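Local coordinates for protein RNA polymerase sigma factor (Bartonella quintana, PDB 5UXX) that probably directs RNA polymerase to particular promoters as a DNA-binding sigma factor of the ECF subfamily, at residues D105-L110 against D116-I121. Sequence-based numbering, arbitrary orientation.
Sequences DFKKAL and DQREAI
Arg118 reaches across from helix 115-125 to the C-terminal end of helix 103-112, where its NH1 donates a hydrogen bond to the backbone O of Leu110 at 2.9 Å. The N-H points almost straight at the acceptor (160°), and the oxygen lies at the edge of the guanidinium, in its plane, while NH1 stands 25° off the carbonyl plane. Arginine suits this place because its chain is long enough to span the gap and the two N-H groups of NH1 can serve two acceptors: NH1 also bonds Leu113 O, in the turn between the helices. CG anti to the backbone N sends the chain toward helix 103-112, and a bend at chi3 (57°) brings NH1 to the carbonyl oxygen edge-on.

The CD methylene of Arg118 lies 4.1 Å from Leu110 CB, and one branch of the leucine, CD2, meets Ile121 CG2 at 4.3 Å. Branched aliphatic residues fit here, since Leu110 and Ile121 also pack against a chain of another protein, and Ile121 touches Ala152 of helix 142-159.

Lys107 approaches Arg118 without bonding to it, its NZ 4.9 Å from Arg118 NE. The ammonium is instead held by Ser25 O, Ser27 O and Asn111 OD1, which probably tempers the repulsion between the like charges.

Both helices belong to sigma-70 region 4, a helix-turn-helix domain that in sigma-70 factors recognises the promoter -35 element and probably does so here. With 166 Å² buried between the segments, one arginine nitrogen, NH1, bonded to two backbone carbonyls three residues apart, ties both the helix end and the turn to the next helix, with a small apolar contact beside it.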
ATOM      1  N   ASP A 105      14.031  -7.857  -5.443  1.00 31.97           N
ATOM      2  CA  ASP A 105      13.872  -9.206  -4.910  1.00 31.88           C
ATOM      3  C   ASP A 105      12.762  -9.268  -3.864  1.00 34.19           C
ATOM      4  O   ASP A 105      11.975 -10.215  -3.839  1.00 32.16           O
ATOM      5  CB  ASP A 105      15.192  -9.697  -4.310  1.00 37.14           C
ATOM      6  CG  ASP A 105      15.108 -11.123  -3.801  1.00 46.68           C
ATOM      7  OD1 ASP A 105      15.039 -12.050  -4.635  1.00 52.13           O
ATOM      8  OD2 ASP A 105      15.112 -11.315  -2.568  1.00 49.26           O
ATOM      9  N   PHE A 106      12.708  -8.259  -3.000  1.00 25.18           N
ATOM     10  CA  PHE A 106      11.698  -8.201  -1.947  1.00 25.28           C
ATOM     11  C   PHE A 106      10.292  -8.091  -2.531  1.00 27.48           C
ATOM     12  O   PHE A 106       9.359  -8.735  -2.050  1.00 26.83           O
ATOM     13  CB  PHE A 106      11.968  -7.024  -1.006  1.00 22.78           C
ATOM     14  CG  PHE A 106      11.160  -7.063   0.262  1.00 20.36           C
ATOM     15  CD1 PHE A 106      11.632  -7.730   1.380  1.00 23.54           C
ATOM     16  CD2 PHE A 106       9.927  -6.436   0.336  1.00 24.67           C
ATOM     17  CE1 PHE A 106      10.892  -7.770   2.547  1.00 23.29           C
ATOM     18  CE2 PHE A 106       9.181  -6.471   1.500  1.00 23.01           C
ATOM     19  CZ  PHE A 106       9.665  -7.140   2.607  1.00 24.10           C
ATOM     20  N   LYS A 107      10.147  -7.266  -3.564  1.00 23.29           N
ATOM     21  CA  LYS A 107       8.863  -7.090  -4.234  1.00 23.36           C
ATOM     22  C   LYS A 107       8.421  -8.387  -4.905  1.00 30.29           C
ATOM     23  O   LYS A 107       7.244  -8.748  -4.862  1.00 30.16           O
ATOM     24  CB  LYS A 107       8.948  -5.958  -5.261  1.00 24.12           C
ATOM     25  CG  LYS A 107       7.694  -5.763  -6.101  1.00 27.32           C
ATOM     26  CD  LYS A 107       6.455  -5.560  -5.242  1.00 26.59           C
ATOM     27  CE  LYS A 107       5.230  -5.304  -6.110  1.00 27.09           C
ATOM     28  NZ  LYS A 107       3.958  -5.492  -5.363  1.00 25.34           N
ATOM     29  N   LYS A 108       9.372  -9.081  -5.522  1.00 30.87           N
ATOM     30  CA  LYS A 108       9.104 -10.374  -6.140  1.00 33.23           C
ATOM     31  C   LYS A 108       8.645 -11.389  -5.098  1.00 33.30           C
ATOM     32  O   LYS A 108       7.798 -12.236  -5.374  1.00 28.99           O
ATOM     33  CB  LYS A 108      10.344 -10.887  -6.875  1.00 30.68           C
ATOM     34  CG  LYS A 108      10.662 -10.122  -8.151  1.00 41.63           C
ATOM     35  CD  LYS A 108      12.077 -10.396  -8.637  1.00 34.00           C
ATOM     36  CE  LYS A 108      12.342 -11.883  -8.784  1.00 36.13           C
ATOM     37  NZ  LYS A 108      13.687 -12.142  -9.364  1.00 38.62           N
ATOM     38  N   ALA A 109       9.210 -11.294  -3.898  1.00 31.62           N
ATOM     39  CA  ALA A 109       8.817 -12.159  -2.791  1.00 32.19           C
ATOM     40  C   ALA A 109       7.393 -11.847  -2.338  1.00 27.45           C
ATOM     41  O   ALA A 109       6.605 -12.755  -2.066  1.00 28.10           O
ATOM     42  CB  ALA A 109       9.790 -12.013  -1.630  1.00 31.68           C
ATOM     43  N   LEU A 110       7.073 -10.559  -2.256  1.00 26.08           N
ATOM     44  CA  LEU A 110       5.727 -10.111  -1.909  1.00 25.34           C
ATOM     45  C   LEU A 110       4.693 -10.636  -2.899  1.00 35.60           C
ATOM     46  O   LEU A 110       3.580 -10.999  -2.517  1.00 34.46           O
ATOM     47  CB  LEU A 110       5.664  -8.584  -1.860  1.00 24.48           C
ATOM     48  CG  LEU A 110       6.324  -7.886  -0.671  1.00 25.05           C
ATOM     49  CD1 LEU A 110       6.304  -6.379  -0.868  1.00 19.06           C
ATOM     50  CD2 LEU A 110       5.628  -8.269   0.626  1.00 24.86           C
ATOM     51  N   ASP A 116      -4.327 -11.556  -0.190  1.00 28.57           N
ATOM     52  CA  ASP A 116      -4.711 -11.264   1.187  1.00 30.35           C
ATOM     53  C   ASP A 116      -3.500 -11.195   2.112  1.00 31.33           C
ATOM     54  O   ASP A 116      -3.420 -10.320   2.974  1.00 33.80           O
ATOM     55  CB  ASP A 116      -5.702 -12.312   1.696  1.00 35.27           C
ATOM     56  CG  ASP A 116      -7.083 -12.147   1.094  1.00 43.32           C
ATOM     57  OD1 ASP A 116      -7.416 -11.021   0.668  1.00 42.91           O
ATOM     58  OD2 ASP A 116      -7.835 -13.144   1.043  1.00 52.03           O
ATOM     59  N   GLN A 117      -2.563 -12.120   1.932  1.00 35.04           N
ATOM     60  CA  GLN A 117      -1.353 -12.154   2.748  1.00 32.51           C
ATOM     61  C   GLN A 117      -0.474 -10.940   2.485  1.00 27.76           C
ATOM     62  O   GLN A 117       0.062 -10.337   3.415  1.00 29.11           O
ATOM     63  CB  GLN A 117      -0.551 -13.426   2.476  1.00 37.57           C
ATOM     64  CG  GLN A 117      -1.101 -14.684   3.116  1.00 37.49           C
ATOM     65  CD  GLN A 117      -0.442 -15.933   2.565  1.00 43.55           C
ATOM     66  OE1 GLN A 117      -0.704 -17.044   3.026  1.00 48.01           O
ATOM     67  NE2 GLN A 117       0.420 -15.757   1.569  1.00 43.23           N
ATOM     68  N   ARG A 118      -0.328 -10.593   1.210  1.00 24.29           N
ATOM     69  CA  ARG A 118       0.508  -9.470   0.807  1.00 27.67           C
ATOM     70  C   ARG A 118       0.021  -8.159   1.417  1.00 28.70           C
ATOM     71  O   ARG A 118       0.808  -7.396   1.970  1.00 28.46           O
ATOM     72  CB  ARG A 118       0.552  -9.361  -0.719  1.00 24.86           C
ATOM     73  CG  ARG A 118       1.307  -8.146  -1.240  1.00 20.74           C
ATOM     74  CD  ARG A 118       1.693  -8.311  -2.706  1.00 24.16           C
ATOM     75  NE  ARG A 118       0.537  -8.566  -3.563  1.00 25.95           N
ATOM     76  CZ  ARG A 118       0.228  -9.755  -4.070  1.00 29.03           C
ATOM     77  NH1 ARG A 118       0.990 -10.809  -3.809  1.00 31.03           N
ATOM     78  NH2 ARG A 118      -0.844  -9.892  -4.838  1.00 28.28           N
ATOM     79  N   GLU A 119      -1.279  -7.907   1.321  1.00 28.48           N
ATOM     80  CA  GLU A 119      -1.854  -6.683   1.864  1.00 29.23           C
ATOM     81  C   GLU A 119      -1.760  -6.632   3.387  1.00 29.14           C
ATOM     82  O   GLU A 119      -1.420  -5.596   3.961  1.00 28.31           O
ATOM     83  CB  GLU A 119      -3.311  -6.535   1.431  1.00 26.12           C
ATOM     84  CG  GLU A 119      -3.986  -5.310   2.014  1.00 28.93           C
ATOM     85  CD  GLU A 119      -5.382  -5.105   1.480  1.00 33.31           C
ATOM     86  OE1 GLU A 119      -5.983  -6.082   0.983  1.00 37.33           O
ATOM     87  OE2 GLU A 119      -5.882  -3.964   1.558  1.00 29.21           O
ATOM     88  N   ALA A 120      -2.065  -7.752   4.034  1.00 27.49           N
ATOM     89  CA  ALA A 120      -2.052  -7.827   5.493  1.00 18.80           C
ATOM     90  C   ALA A 120      -0.669  -7.531   6.069  1.00 19.18           C
ATOM     91  O   ALA A 120      -0.540  -6.764   7.022  1.00 18.84           O
ATOM     92  CB  ALA A 120      -2.533  -9.194   5.953  1.00 20.00           C
ATOM     93  N   ILE A 121       0.362  -8.139   5.489  1.00 19.30           N
ATOM     94  CA  ILE A 121       1.718  -7.984   6.006  1.00 26.30           C
ATOM     95  C   ILE A 121       2.254  -6.580   5.723  1.00 26.18           C
ATOM     96  O   ILE A 121       3.109  -6.078   6.450  1.00 31.04           O
ATOM     97  CB  ILE A 121       2.678  -9.051   5.419  1.00 20.84           C
ATOM     98  CG1 ILE A 121       3.982  -9.104   6.220  1.00 17.68           C
ATOM     99  CG2 ILE A 121       2.949  -8.805   3.940  1.00 17.83           C
ATOM    100  CD1 ILE A 121       3.792  -9.519   7.661  1.00 22.25           C
TER